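Local coordinates for putative chromatin binding protein (Chaetomium thermophilum, PDB 6QP0) that binds and probably hydrolyses ATP, as the P-loop ATPase domain of Kti12, a tRNA-dependent ATPase essential for tRNA modification by Elongator, at residues 79-84 with 111-116; 153-158 with 226-231; 167-172 with 201-206. All coordinates share one frame; numbering follows the deposited sequence.

Interaction 1: residues 79-84 with 111-116; sequences ATLSIS and AALYAA
Leu-81 and Ile-83 of the loop 79-84 pack against one face of the helical segment 111-116. The contact is apolar and small, burying 189 Å² in all. Leu-81 gives the larger part of the loop's share and uses both methyl branches. Its CD1 lies 3.6 Å from CD2 of Leu-113. Its CD2 sits 3.9 Å from CB of Ala-116. CG of Leu-81 stands anti to its own carbonyl carbon (chi1 -56°), which sends the fork of methyls to the helix. Leu-113 leaves the helix to one side, and CD2 brings it back to Leu-81.

Ile-83 adds a second apolar touch through the end of its long branch. CD1 of Ile-83 is 3.8 Å from CB of Ala-112. Ala-112 and Ala-116, one helical turn apart, meet these methyls with their CB atoms.

CD1 of Leu-81 also rests on the helix backbone, 3.8 Å from O of Ala-112. Within the loop, a type I beta turn is closed by Ser-82 N on Ala-79 O, at 3.0 Å.

The contact lays the loop after strand 72-77 on helix 106-120. Ile-76 of that strand touches both Leu-81 and Ala-116, and Trp-138 of helix 136-148 packs on Leu-113.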
ATOM      1  N   ALA A  79      -4.174   3.856   8.651  1.00 40.32           N
ATOM      2  CA  ALA A  79      -5.335   4.128   9.492  1.00 44.20           C
ATOM      3  C   ALA A  79      -5.549   3.027  10.523  1.00 43.58           C
ATOM      4  O   ALA A  79      -5.876   3.310  11.682  1.00 45.85           O
ATOM      5  CB  ALA A  79      -6.581   4.293   8.620  1.00 47.12           C
ATOM      6  N   THR A  80      -5.377   1.762  10.123  1.00 39.62           N
ATOM      7  CA  THR A  80      -5.549   0.665  11.069  1.00 37.53           C
ATOM      8  C   THR A  80      -4.515   0.730  12.186  1.00 33.94           C
ATOM      9  O   THR A  80      -4.795   0.315  13.315  1.00 33.59           O
ATOM     10  CB  THR A  80      -5.452  -0.684  10.352  1.00 37.36           C
ATOM     11  OG1 THR A  80      -4.153  -0.826   9.765  1.00 36.64           O
ATOM     12  CG2 THR A  80      -6.525  -0.799   9.279  1.00 37.74           C
ATOM     13  N   LEU A  81      -3.322   1.234  11.886  1.00 31.59           N
ATOM     14  CA  LEU A  81      -2.272   1.416  12.874  1.00 30.96           C
ATOM     15  C   LEU A  81      -2.281   2.812  13.481  1.00 31.50           C
ATOM     16  O   LEU A  81      -1.346   3.167  14.205  1.00 32.38           O
ATOM     17  CB  LEU A  81      -0.908   1.138  12.242  1.00 30.35           C
ATOM     18  CG  LEU A  81      -0.754  -0.239  11.595  1.00 30.95           C
ATOM     19  CD1 LEU A  81       0.593  -0.354  10.904  1.00 30.98           C
ATOM     20  CD2 LEU A  81      -0.927  -1.346  12.628  1.00 32.04           C
ATOM     21  N   SER A  82      -3.310   3.606  13.199  1.00 34.68           N
ATOM     22  CA  SER A  82      -3.431   4.956  13.743  1.00 38.12           C
ATOM     23  C   SER A  82      -2.179   5.778  13.445  1.00 37.99           C
ATOM     24  O   SER A  82      -1.631   6.463  14.312  1.00 38.90           O
ATOM     25  CB  SER A  82      -3.711   4.910  15.244  1.00 40.05           C
ATOM     26  OG  SER A  82      -4.913   4.210  15.511  1.00 41.38           O
ATOM     27  N   ILE A  83      -1.726   5.702  12.198  1.00 36.07           N
ATOM     28  CA  ILE A  83      -0.589   6.479  11.721  1.00 35.00           C
ATOM     29  C   ILE A  83      -1.148   7.650  10.922  1.00 37.39           C
ATOM     30  O   ILE A  83      -1.639   7.473   9.801  1.00 38.34           O
ATOM     31  CB  ILE A  83       0.367   5.629  10.874  1.00 32.65           C
ATOM     32  CG1 ILE A  83       0.990   4.524  11.730  1.00 31.26           C
ATOM     33  CG2 ILE A  83       1.445   6.509  10.247  1.00 33.53           C
ATOM     34  CD1 ILE A  83       1.825   3.528  10.949  1.00 31.37           C
ATOM     35  N   SER A  84      -1.084   8.847  11.496  1.00 37.26           N
ATOM     36  CA  SER A  84      -1.584  10.029  10.812  1.00 37.74           C
ATOM     37  C   SER A  84      -0.731  10.342   9.586  1.00 37.68           C
ATOM     38  O   SER A  84       0.464  10.035   9.534  1.00 35.59           O
ATOM     39  CB  SER A  84      -1.598  11.228  11.760  1.00 38.20           C
ATOM     40  OG  SER A  84      -2.232  12.343  11.161  1.00 39.75           O
ATOM     41  N   ALA A 111       8.486   1.361  10.848  1.00 29.92           N
ATOM     42  CA  ALA A 111       8.649   0.380  11.916  1.00 30.06           C
ATOM     43  C   ALA A 111       7.303  -0.221  12.302  1.00 29.67           C
ATOM     44  O   ALA A 111       7.159  -1.445  12.398  1.00 29.66           O
ATOM     45  CB  ALA A 111       9.323   1.030  13.124  1.00 30.71           C
ATOM     46  N   ALA A 112       6.296   0.632  12.512  1.00 29.55           N
ATOM     47  CA  ALA A 112       4.969   0.146  12.868  1.00 29.47           C
ATOM     48  C   ALA A 112       4.416  -0.772  11.787  1.00 29.54           C
ATOM     49  O   ALA A 112       3.906  -1.860  12.079  1.00 29.14           O
ATOM     50  CB  ALA A 112       4.025   1.327  13.103  1.00 29.55           C
ATOM     51  N   LEU A 113       4.509  -0.346  10.525  1.00 31.62           N
ATOM     52  CA  LEU A 113       4.035  -1.175   9.422  1.00 31.77           C
ATOM     53  C   LEU A 113       4.785  -2.499   9.382  1.00 31.35           C
ATOM     54  O   LEU A 113       4.178  -3.568   9.252  1.00 30.90           O
ATOM     55  CB  LEU A 113       4.196  -0.425   8.099  1.00 31.67           C
ATOM     56  CG  LEU A 113       3.327   0.817   7.896  1.00 30.63           C
ATOM     57  CD1 LEU A 113       3.874   1.674   6.765  1.00 31.01           C
ATOM     58  CD2 LEU A 113       1.884   0.427   7.615  1.00 30.87           C
ATOM     59  N   TYR A 114       6.113  -2.447   9.501  1.00 30.41           N
ATOM     60  CA  TYR A 114       6.914  -3.663   9.427  1.00 30.41           C
ATOM     61  C   TYR A 114       6.480  -4.668  10.488  1.00 30.81           C
ATOM     62  O   TYR A 114       6.311  -5.859  10.200  1.00 30.17           O
ATOM     63  CB  TYR A 114       8.398  -3.316   9.576  1.00 31.44           C
ATOM     64  CG  TYR A 114       9.318  -4.511   9.481  1.00 33.59           C
ATOM     65  CD1 TYR A 114       9.669  -5.233  10.614  1.00 34.71           C
ATOM     66  CD2 TYR A 114       9.837  -4.920   8.259  1.00 33.90           C
ATOM     67  CE1 TYR A 114      10.509  -6.327  10.534  1.00 36.80           C
ATOM     68  CE2 TYR A 114      10.678  -6.013   8.167  1.00 35.85           C
ATOM     69  CZ  TYR A 114      11.010  -6.714   9.309  1.00 37.47           C
ATOM     70  OH  TYR A 114      11.847  -7.803   9.229  1.00 39.13           O
ATOM     71  N   ALA A 115       6.281  -4.201  11.724  1.00 31.26           N
ATOM     72  CA  ALA A 115       5.889  -5.099  12.805  1.00 31.28           C
ATOM     73  C   ALA A 115       4.514  -5.703  12.547  1.00 30.21           C
ATOM     74  O   ALA A 115       4.310  -6.911  12.721  1.00 30.79           O
ATOM     75  CB  ALA A 115       5.903  -4.348  14.136  1.00 31.87           C
ATOM     76  N   ALA A 116       3.552  -4.873  12.135  1.00 29.77           N
ATOM     77  CA  ALA A 116       2.206  -5.368  11.871  1.00 29.96           C
ATOM     78  C   ALA A 116       2.220  -6.501  10.853  1.00 30.30           C
ATOM     79  O   ALA A 116       1.488  -7.487  11.002  1.00 30.91           O
ATOM     80  CB  ALA A 116       1.315  -4.226  11.385  1.00 29.64           C
TER

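Interaction 2: residues 153-158 with 226-231; sequences SCVLQV and SPLFLL
Val-155 and Gln-157 use both their N-H and C=O groups to pair strand 153-158 with the parallel strand 228-231. Val-155 N gives a nearly straight bond to Pro-227 O (3.1 Å, 177° at the hydrogen). Val-155 O then receives Phe-229 N. Gln-157 N reaches Phe-229 O at 2.6 Å, and Gln-157 O receives Leu-231 N at 2.9 Å. This alternation is that of a regular parallel pair. The strand directions differ by 22°.

Side chains pack along both faces. On one, CG1 of Val-155 meets CD1 of Leu-228 at 3.7 Å. Further along that face, Gln-157 and Leu-230 run side by side, with OE1 of Gln-157 3.4 Å from CD2 of Leu-230. On the other face, Leu-156 fits CD1 between CB of Phe-229 and CG of Leu-231. The Phe-229 ring turns its edge to Cys-154, whose CB lies in the ring plane, 3.8 Å from CE2. Cys-154 SG makes an oblique sulfur-aromatic contact, 5.2 Å from the centroid of the Phe-229 ring.

At the start of the pair, a water bridges Ser-153 OG and Ser-226 O. Pro-227 follows a cis peptide, and its CD rests 3.4 Å from Ser-153 O. Farther out, Glu-217 takes a hydrogen bond from Gln-157 NE2.

Strand 153-158 also bonds to strand 4-9, so it lies between that central strand and 228-231, the outermost strand on this side. Helix 237-250 covers Phe-229 and Leu-231 through Val-243. Val-158 ends the pair beside Gly-14 of the P-loop.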
ATOM      1  N   SER A 153       5.989 -12.347  -2.512  1.00 35.98           N
ATOM      2  CA  SER A 153       5.642 -10.938  -2.403  1.00 34.54           C
ATOM      3  C   SER A 153       5.461 -10.346  -3.793  1.00 34.44           C
ATOM      4  O   SER A 153       6.043 -10.822  -4.771  1.00 35.25           O
ATOM      5  CB  SER A 153       6.718 -10.149  -1.650  1.00 33.78           C
ATOM      6  OG  SER A 153       7.991 -10.333  -2.243  1.00 34.38           O
ATOM      7  N   CYS A 154       4.645  -9.296  -3.867  1.00 36.16           N
ATOM      8  CA  CYS A 154       4.435  -8.577  -5.115  1.00 36.01           C
ATOM      9  C   CYS A 154       4.099  -7.130  -4.789  1.00 34.56           C
ATOM     10  O   CYS A 154       3.909  -6.758  -3.626  1.00 33.50           O
ATOM     11  CB  CYS A 154       3.328  -9.219  -5.960  1.00 36.90           C
ATOM     12  SG  CYS A 154       1.645  -9.004  -5.323  1.00 36.60           S
ATOM     13  N   VAL A 155       4.031  -6.312  -5.836  1.00 33.25           N
ATOM     14  CA  VAL A 155       3.724  -4.894  -5.716  1.00 33.64           C
ATOM     15  C   VAL A 155       2.524  -4.583  -6.599  1.00 35.53           C
ATOM     16  O   VAL A 155       2.441  -5.052  -7.741  1.00 37.09           O
ATOM     17  CB  VAL A 155       4.931  -4.015  -6.102  1.00 32.23           C
ATOM     18  CG1 VAL A 155       4.578  -2.542  -5.976  1.00 31.84           C
ATOM     19  CG2 VAL A 155       6.139  -4.360  -5.237  1.00 32.03           C
ATOM     20  N   LEU A 156       1.595  -3.792  -6.067  1.00 35.70           N
ATOM     21  CA  LEU A 156       0.381  -3.399  -6.781  1.00 34.55           C
ATOM     22  C   LEU A 156       0.281  -1.877  -6.751  1.00 34.68           C
ATOM     23  O   LEU A 156      -0.086  -1.292  -5.727  1.00 33.04           O
ATOM     24  CB  LEU A 156      -0.854  -4.045  -6.161  1.00 34.04           C
ATOM     25  CG  LEU A 156      -2.200  -3.486  -6.622  1.00 35.30           C
ATOM     26  CD1 LEU A 156      -2.331  -3.570  -8.137  1.00 35.71           C
ATOM     27  CD2 LEU A 156      -3.343  -4.220  -5.940  1.00 35.44           C
ATOM     28  N   GLN A 157       0.598  -1.240  -7.875  1.00 35.13           N
ATOM     29  CA  GLN A 157       0.537   0.211  -7.974  1.00 36.59           C
ATOM     30  C   GLN A 157      -0.854   0.660  -8.399  1.00 39.56           C
ATOM     31  O   GLN A 157      -1.524  -0.008  -9.194  1.00 40.30           O
ATOM     32  CB  GLN A 157       1.578   0.733  -8.964  1.00 36.18           C
ATOM     33  CG  GLN A 157       1.724   2.246  -8.958  1.00 35.27           C
ATOM     34  CD  GLN A 157       2.882   2.718  -9.812  1.00 34.40           C
ATOM     35  OE1 GLN A 157       3.437   1.953 -10.599  1.00 34.98           O
ATOM     36  NE2 GLN A 157       3.256   3.982  -9.657  1.00 33.82           N
ATOM     37  N   VAL A 158      -1.279   1.798  -7.868  1.00 44.44           N
ATOM     38  CA  VAL A 158      -2.608   2.336  -8.117  1.00 47.30           C
ATOM     39  C   VAL A 158      -2.471   3.823  -8.393  1.00 46.52           C
ATOM     40  O   VAL A 158      -1.559   4.488  -7.890  1.00 46.82           O
ATOM     41  CB  VAL A 158      -3.560   2.084  -6.925  1.00 50.04           C
ATOM     42  CG1 VAL A 158      -4.892   2.788  -7.138  1.00 51.80           C
ATOM     43  CG2 VAL A 158      -3.771   0.590  -6.720  1.00 51.20           C
ATOM     44  N   SER A 226       9.157  -6.457  -8.321  1.00 34.60           N
ATOM     45  CA  SER A 226       8.435  -7.404  -9.151  1.00 35.53           C
ATOM     46  C   SER A 226       7.981  -8.594  -8.313  1.00 35.58           C
ATOM     47  O   SER A 226       8.602  -8.913  -7.294  1.00 33.36           O
ATOM     48  CB  SER A 226       9.302  -7.916 -10.307  1.00 37.00           C
ATOM     49  OG  SER A 226      10.237  -8.876  -9.847  1.00 39.21           O
ATOM     50  N   PRO A 227       6.902  -9.284  -8.714  1.00 38.69           N
ATOM     51  CA  PRO A 227       6.045  -8.959  -9.866  1.00 39.25           C
ATOM     52  C   PRO A 227       5.202  -7.705  -9.637  1.00 37.91           C
ATOM     53  O   PRO A 227       4.551  -7.582  -8.602  1.00 38.56           O
ATOM     54  CB  PRO A 227       5.157 -10.201 -10.009  1.00 40.70           C
ATOM     55  CG  PRO A 227       5.192 -10.862  -8.673  1.00 41.29           C
ATOM     56  CD  PRO A 227       6.545 -10.575  -8.100  1.00 39.73           C
ATOM     57  N   LEU A 228       5.228  -6.784 -10.596  1.00 36.25           N
ATOM     58  CA  LEU A 228       4.520  -5.516 -10.483  1.00 35.59           C
ATOM     59  C   LEU A 228       3.161  -5.610 -11.162  1.00 35.79           C
ATOM     60  O   LEU A 228       3.024  -6.228 -12.220  1.00 38.97           O
ATOM     61  CB  LEU A 228       5.332  -4.378 -11.105  1.00 33.34           C
ATOM     62  CG  LEU A 228       4.665  -3.000 -11.093  1.00 35.59           C
ATOM     63  CD1 LEU A 228       4.338  -2.566  -9.671  1.00 34.84           C
ATOM     64  CD2 LEU A 228       5.543  -1.963 -11.780  1.00 34.98           C
ATOM     65  N   PHE A 229       2.159  -4.991 -10.543  1.00 37.40           N
ATOM     66  CA  PHE A 229       0.822  -4.896 -11.108  1.00 39.87           C
ATOM     67  C   PHE A 229       0.314  -3.477 -10.906  1.00 42.13           C
ATOM     68  O   PHE A 229       0.630  -2.826  -9.907  1.00 43.13           O
ATOM     69  CB  PHE A 229      -0.145  -5.893 -10.463  1.00 41.82           C
ATOM     70  CG  PHE A 229       0.360  -7.307 -10.455  1.00 40.67           C
ATOM     71  CD1 PHE A 229       0.059  -8.170 -11.495  1.00 41.31           C
ATOM     72  CD2 PHE A 229       1.133  -7.774  -9.405  1.00 39.67           C
ATOM     73  CE1 PHE A 229       0.521  -9.472 -11.489  1.00 40.45           C
ATOM     74  CE2 PHE A 229       1.600  -9.073  -9.395  1.00 38.89           C
ATOM     75  CZ  PHE A 229       1.293  -9.923 -10.438  1.00 38.97           C
ATOM     76  N   LEU A 230      -0.471  -2.998 -11.868  1.00 41.15           N
ATOM     77  CA  LEU A 230      -0.986  -1.637 -11.840  1.00 43.01           C
ATOM     78  C   LEU A 230      -2.485  -1.642 -12.103  1.00 46.59           C
ATOM     79  O   LEU A 230      -3.010  -2.524 -12.788  1.00 46.36           O
ATOM     80  CB  LEU A 230      -0.276  -0.753 -12.875  1.00 42.26           C
ATOM     81  CG  LEU A 230       1.240  -0.610 -12.721  1.00 40.75           C
ATOM     82  CD1 LEU A 230       1.976  -1.775 -13.364  1.00 40.03           C
ATOM     83  CD2 LEU A 230       1.716   0.714 -13.305  1.00 42.29           C
ATOM     84  N   LEU A 231      -3.168  -0.642 -11.546  1.00 52.99           N
ATOM     85  CA  LEU A 231      -4.613  -0.485 -11.719  1.00 57.31           C
ATOM     86  C   LEU A 231      -4.912   1.007 -11.834  1.00 60.20           C
ATOM     87  O   LEU A 231      -4.885   1.729 -10.833  1.00 61.27           O
ATOM     88  CB  LEU A 231      -5.389  -1.105 -10.563  1.00 59.06           C
ATOM     89  CG  LEU A 231      -5.371  -2.625 -10.409  1.00 59.29           C
ATOM     90  CD1 LEU A 231      -6.118  -3.029  -9.143  1.00 60.81           C
ATOM     91  CD2 LEU A 231      -5.977  -3.296 -11.625  1.00 59.58           C
TER
HETATM   92  O   HOH W   1       8.462  -7.897  -4.311  1.00 65.98           O

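Interaction 3: residues 167-172 with 201-206; sequences EVNERR and EPYERS. With ADP (adenosine-5'-diphosphate), chain B; AF3 (aluminum fluoride), chain C.
At the nucleotide site of this P-loop fold, Asn-169 of helix 162-174 holds Tyr-203 of the segment before helix 205-213. Its amide bonds twice to that residue's backbone: OD1 takes Tyr-203 N in the amide plane, on a lone pair, at 2.9 Å. ND2 gives a bond to Tyr-203 O at 3.1 Å, reaching it from above the peptide carbonyl plane. Together they fix the amide's rotation. CG of Asn-169 stands anti to N (chi1 -164°), which swings the amide to the tyrosine.

Pro-202 packs beside this, its CB 3.7 Å from CB of Arg-172. The extended Arg-172 chain carries its guanidinium to the ADP, where NH2 gives a nearly straight hydrogen bond to O1A at 2.8 Å, in the guanidinium plane; NH1 bonds O1A weakly and lies 3.2 Å from F2 of the aluminum fluoride. F3 lies at the edge of the Tyr-203 ring, in its plane; its approach to OH is too short to be trusted.

Farther from the nucleotide, NH1 of Arg-205 meets the syn lone pair of Glu-170 OE1 in a 2.7 Å salt bridge, the two flat groups nearly coplanar (15°).

Aluminum fluoride commonly mimics a phosphoryl group in transfer, and here its metal sits 2.2 Å from ADP O2B. Lys-15 and Arg-85 are hydrogen-bonded to the fluoride and Arg-172 to the ADP; their positive charges would be expected to offset negative charge there.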
ATOM      1  N   GLU A 167      -6.988  16.566  -7.143  1.00 56.19           N
ATOM      2  CA  GLU A 167      -8.381  16.966  -6.987  1.00 59.01           C
ATOM      3  C   GLU A 167      -8.995  16.344  -5.741  1.00 58.61           C
ATOM      4  O   GLU A 167      -9.690  17.023  -4.976  1.00 60.83           O
ATOM      5  CB  GLU A 167      -9.184  16.574  -8.228  1.00 60.45           C
ATOM      6  N   VAL A 168      -8.742  15.053  -5.512  1.00 56.29           N
ATOM      7  CA  VAL A 168      -9.322  14.370  -4.360  1.00 57.62           C
ATOM      8  C   VAL A 168      -8.922  15.070  -3.066  1.00 56.61           C
ATOM      9  O   VAL A 168      -9.772  15.400  -2.230  1.00 58.85           O
ATOM     10  CB  VAL A 168      -8.898  12.890  -4.348  1.00 54.95           C
ATOM     11  CG1 VAL A 168      -9.282  12.237  -3.026  1.00 54.55           C
ATOM     12  CG2 VAL A 168      -9.530  12.153  -5.515  1.00 54.68           C
ATOM     13  N   ASN A 169      -7.620  15.297  -2.876  1.00 53.94           N
ATOM     14  CA  ASN A 169      -7.154  15.906  -1.636  1.00 53.86           C
ATOM     15  C   ASN A 169      -7.785  17.275  -1.412  1.00 56.98           C
ATOM     16  O   ASN A 169      -7.963  17.694  -0.263  1.00 57.98           O
ATOM     17  CB  ASN A 169      -5.630  16.019  -1.647  1.00 51.82           C
ATOM     18  CG  ASN A 169      -5.056  16.268  -0.267  1.00 51.34           C
ATOM     19  OD1 ASN A 169      -4.905  15.343   0.531  1.00 49.97           O
ATOM     20  ND2 ASN A 169      -4.729  17.522   0.021  1.00 52.81           N
ATOM     21  N   GLU A 170      -8.132  17.981  -2.490  1.00 58.95           N
ATOM     22  CA  GLU A 170      -8.798  19.272  -2.346  1.00 62.71           C
ATOM     23  C   GLU A 170     -10.223  19.097  -1.836  1.00 65.35           C
ATOM     24  O   GLU A 170     -10.658  19.807  -0.922  1.00 67.91           O
ATOM     25  CB  GLU A 170      -8.796  20.018  -3.681  1.00 65.13           C
ATOM     26  CG  GLU A 170      -7.413  20.334  -4.220  1.00 63.55           C
ATOM     27  CD  GLU A 170      -6.605  21.211  -3.284  1.00 64.40           C
ATOM     28  OE1 GLU A 170      -7.208  22.032  -2.561  1.00 67.58           O
ATOM     29  OE2 GLU A 170      -5.364  21.072  -3.272  1.00 62.47           O
ATOM     30  N   ARG A 171     -10.972  18.155  -2.418  1.00 65.24           N
ATOM     31  CA  ARG A 171     -12.336  17.917  -1.960  1.00 68.28           C
ATOM     32  C   ARG A 171     -12.358  17.448  -0.512  1.00 70.43           C
ATOM     33  O   ARG A 171     -13.287  17.777   0.234  1.00 74.12           O
ATOM     34  CB  ARG A 171     -13.026  16.887  -2.856  1.00 68.15           C
ATOM     35  CG  ARG A 171     -12.882  17.151  -4.350  1.00 68.45           C
ATOM     36  NH1 ARG A 171     -12.701  15.811  -8.609  1.00 67.15           N
ATOM     37  NH2 ARG A 171     -13.857  17.576  -7.710  1.00 72.97           N
ATOM     38  N   ARG A 172     -11.348  16.680  -0.095  1.00 70.78           N
ATOM     39  CA  ARG A 172     -11.266  16.240   1.292  1.00 69.71           C
ATOM     40  C   ARG A 172     -10.785  17.356   2.210  1.00 70.27           C
ATOM     41  O   ARG A 172     -11.204  17.415   3.372  1.00 74.65           O
ATOM     42  CB  ARG A 172     -10.354  15.018   1.395  1.00 65.45           C
ATOM     43  CG  ARG A 172     -10.991  13.760   0.825  1.00 64.51           C
ATOM     44  CD  ARG A 172     -10.055  12.566   0.856  1.00 62.01           C
ATOM     45  NE  ARG A 172     -10.767  11.329   0.546  1.00 63.46           N
ATOM     46  CZ  ARG A 172     -10.188  10.140   0.411  1.00 62.55           C
ATOM     47  NH1 ARG A 172      -8.876  10.016   0.552  1.00 60.83           N
ATOM     48  NH2 ARG A 172     -10.925   9.073   0.133  1.00 63.58           N
ATOM     49  N   GLU A 201      -9.240  11.285   5.617  1.00 59.92           N
ATOM     50  CA  GLU A 201      -8.634  12.486   6.189  1.00 59.85           C
ATOM     51  C   GLU A 201      -7.659  13.086   5.181  1.00 58.15           C
ATOM     52  O   GLU A 201      -6.777  12.376   4.687  1.00 55.38           O
ATOM     53  CB  GLU A 201      -7.908  12.155   7.491  1.00 59.23           C
ATOM     54  CG  GLU A 201      -8.445  12.872   8.724  1.00 62.24           C
ATOM     55  CD  GLU A 201      -8.056  14.337   8.771  1.00 65.91           C
ATOM     56  OE1 GLU A 201      -8.959  15.191   8.901  1.00 69.24           O
ATOM     57  OE2 GLU A 201      -6.847  14.636   8.676  1.00 65.87           O
ATOM     58  N   PRO A 202      -7.782  14.366   4.848  1.00 59.40           N
ATOM     59  CA  PRO A 202      -6.902  14.947   3.831  1.00 57.99           C
ATOM     60  C   PRO A 202      -5.501  15.208   4.362  1.00 54.10           C
ATOM     61  O   PRO A 202      -5.258  15.277   5.568  1.00 55.18           O
ATOM     62  CB  PRO A 202      -7.603  16.262   3.470  1.00 62.71           C
ATOM     63  CG  PRO A 202      -8.289  16.656   4.732  1.00 64.61           C
ATOM     64  CD  PRO A 202      -8.737  15.361   5.377  1.00 62.17           C
ATOM     65  N   TYR A 203      -4.577  15.345   3.420  1.00 48.33           N
ATOM     66  CA  TYR A 203      -3.231  15.807   3.715  1.00 46.94           C
ATOM     67  C   TYR A 203      -3.202  17.330   3.662  1.00 50.38           C
ATOM     68  O   TYR A 203      -4.011  17.960   2.972  1.00 52.88           O
ATOM     69  CB  TYR A 203      -2.217  15.257   2.709  1.00 45.46           C
ATOM     70  CG  TYR A 203      -2.212  13.755   2.515  1.00 42.53           C
ATOM     71  CD1 TYR A 203      -3.293  13.099   1.937  1.00 42.36           C
ATOM     72  CD2 TYR A 203      -1.103  12.999   2.870  1.00 40.32           C
ATOM     73  CE1 TYR A 203      -3.278  11.729   1.747  1.00 40.04           C
ATOM     74  CE2 TYR A 203      -1.080  11.634   2.680  1.00 38.03           C
ATOM     75  CZ  TYR A 203      -2.168  11.004   2.121  1.00 37.89           C
ATOM     76  OH  TYR A 203      -2.131   9.643   1.932  1.00 35.94           O
ATOM     77  N   GLU A 204      -2.261  17.925   4.387  1.00 51.49           N
ATOM     78  CA  GLU A 204      -1.972  19.338   4.189  1.00 56.36           C
ATOM     79  C   GLU A 204      -1.336  19.515   2.813  1.00 57.35           C
ATOM     80  O   GLU A 204      -0.495  18.712   2.399  1.00 55.63           O
ATOM     81  CB  GLU A 204      -1.049  19.860   5.287  1.00 57.15           C
ATOM     82  CG  GLU A 204      -1.631  19.752   6.693  1.00 56.77           C
ATOM     83  CD  GLU A 204      -2.938  20.503   6.839  1.00 58.78           C
ATOM     84  OE1 GLU A 204      -3.011  21.653   6.365  1.00 62.01           O
ATOM     85  OE2 GLU A 204      -3.895  19.942   7.414  1.00 57.70           O
ATOM     86  N   ARG A 205      -1.753  20.557   2.088  1.00 58.45           N
ATOM     87  CA  ARG A 205      -1.300  20.708   0.706  1.00 59.38           C
ATOM     88  C   ARG A 205       0.224  20.738   0.604  1.00 58.73           C
ATOM     89  O   ARG A 205       0.781  20.328  -0.422  1.00 57.94           O
ATOM     90  CB  ARG A 205      -1.913  21.964   0.080  1.00 63.87           C
ATOM     91  CG  ARG A 205      -3.398  21.819  -0.257  1.00 64.85           C
ATOM     92  CD  ARG A 205      -3.877  22.898  -1.224  1.00 69.36           C
ATOM     93  NE  ARG A 205      -4.159  24.170  -0.561  1.00 73.24           N
ATOM     94  CZ  ARG A 205      -5.380  24.675  -0.383  1.00 76.08           C
ATOM     95  NH1 ARG A 205      -6.450  24.023  -0.824  1.00 75.55           N
ATOM     96  NH2 ARG A 205      -5.526  25.841   0.233  1.00 79.77           N
ATOM     97  N   SER A 206       0.918  21.205   1.646  1.00 64.93           N
ATOM     98  CA  SER A 206       2.377  21.128   1.663  1.00 66.82           C
ATOM     99  C   SER A 206       2.845  19.679   1.727  1.00 62.27           C
ATOM    100  O   SER A 206       3.699  19.253   0.938  1.00 62.39           O
ATOM    101  CB  SER A 206       2.929  21.924   2.848  1.00 71.45           C
ATOM    102  OG  SER A 206       4.346  21.882   2.903  1.00 72.39           O
TER
HETATM  103  PB  ADP B 501      -6.042   6.781  -0.753  1.00 49.73           P
HETATM  104  O1B ADP B 501      -6.532   6.104   0.508  1.00 53.57           O
HETATM  105  O2B ADP B 501      -5.319   8.051  -0.401  1.00 44.27           O
HETATM  106  O3B ADP B 501      -5.096   5.867  -1.494  1.00 50.31           O
HETATM  107  PA  ADP B 501      -8.819   6.479  -1.645  1.00 53.81           P
HETATM  108  O1A ADP B 501      -9.413   6.734  -0.281  1.00 53.53           O
HETATM  109  O2A ADP B 501      -8.720   4.991  -1.900  1.00 51.69           O
HETATM  110  O3A ADP B 501      -7.321   7.171  -1.728  1.00 52.03           O
HETATM  111  O5' ADP B 501      -9.773   7.201  -2.796  1.00 58.74           O
HETATM  112  C5' ADP B 501      -9.718   8.610  -2.904  1.00 62.95           C
HETATM  113  C4' ADP B 501     -10.885   9.106  -3.482  1.00 65.93           C
HETATM  114  O4' ADP B 501     -10.858   8.893  -4.977  1.00 67.97           O
HETATM  115  C3' ADP B 501     -12.174   8.312  -2.954  1.00 66.91           C
HETATM  116  O3' ADP B 501     -13.338   9.251  -2.820  1.00 67.29           O
HETATM  117  C2' ADP B 501     -12.410   7.456  -3.817  1.00 68.38           C
HETATM  118  O2' ADP B 501     -13.875   7.271  -3.945  1.00 68.14           O
HETATM  119  C1' ADP B 501     -11.783   8.016  -5.251  1.00 70.52           C
HETATM  120  N9  ADP B 501     -11.197   6.925  -5.953  1.00 72.94           N
HETATM  121  C8  ADP B 501     -10.169   6.123  -5.679  1.00 75.14           C
HETATM  122  N7  ADP B 501     -10.064   5.260  -6.696  1.00 75.21           N
HETATM  123  C5  ADP B 501     -11.032   5.544  -7.584  1.00 75.25           C
HETATM  124  C6  ADP B 501     -11.369   4.972  -8.792  1.00 74.05           C
HETATM  125  N6  ADP B 501     -11.122   3.962  -9.816  1.00 75.64           N
HETATM  126  N1  ADP B 501     -12.386   5.442  -9.493  1.00 74.69           N
HETATM  127  C2  ADP B 501     -13.102   6.491  -9.026  1.00 77.10           C
HETATM  128  N3  ADP B 501     -12.778   7.059  -7.839  1.00 76.51           N
HETATM  129  C4  ADP B 501     -11.741   6.579  -7.126  1.00 75.76           C
HETATM  130 AL   AF3 C 502      -4.879   7.924   1.746  1.00 41.56          AL
HETATM  131  F1  AF3 C 502      -5.032   6.285   2.210  1.00 39.17           F
HETATM  132  F2  AF3 C 502      -6.209   8.982   1.923  1.00 41.22           F
HETATM  133  F3  AF3 C 502      -3.615   8.380   0.694  1.00 41.22           F

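How the interactions relate
From the N terminus, the chain passes through strand 4-9, the P-loop and strand 72-77 before interaction 1. That contact closes the local loop between strand 72-77 and helix 106-120. It is complete before the other two begin. Interaction 2 opens at strand 153-158 and closes at 228-231, adding the last strand on that side of the sheet. Interaction 3 nests inside this loop, joining helix 162-174 to the start of helix 205-213 at the nucleotide. Interactions 1 and 2 lie on opposite sides of the chain's centre, their own centres about 21 Å apart. Interactions 1 and 3 come within about 6 Å at their nearest atoms, but none of the three touch.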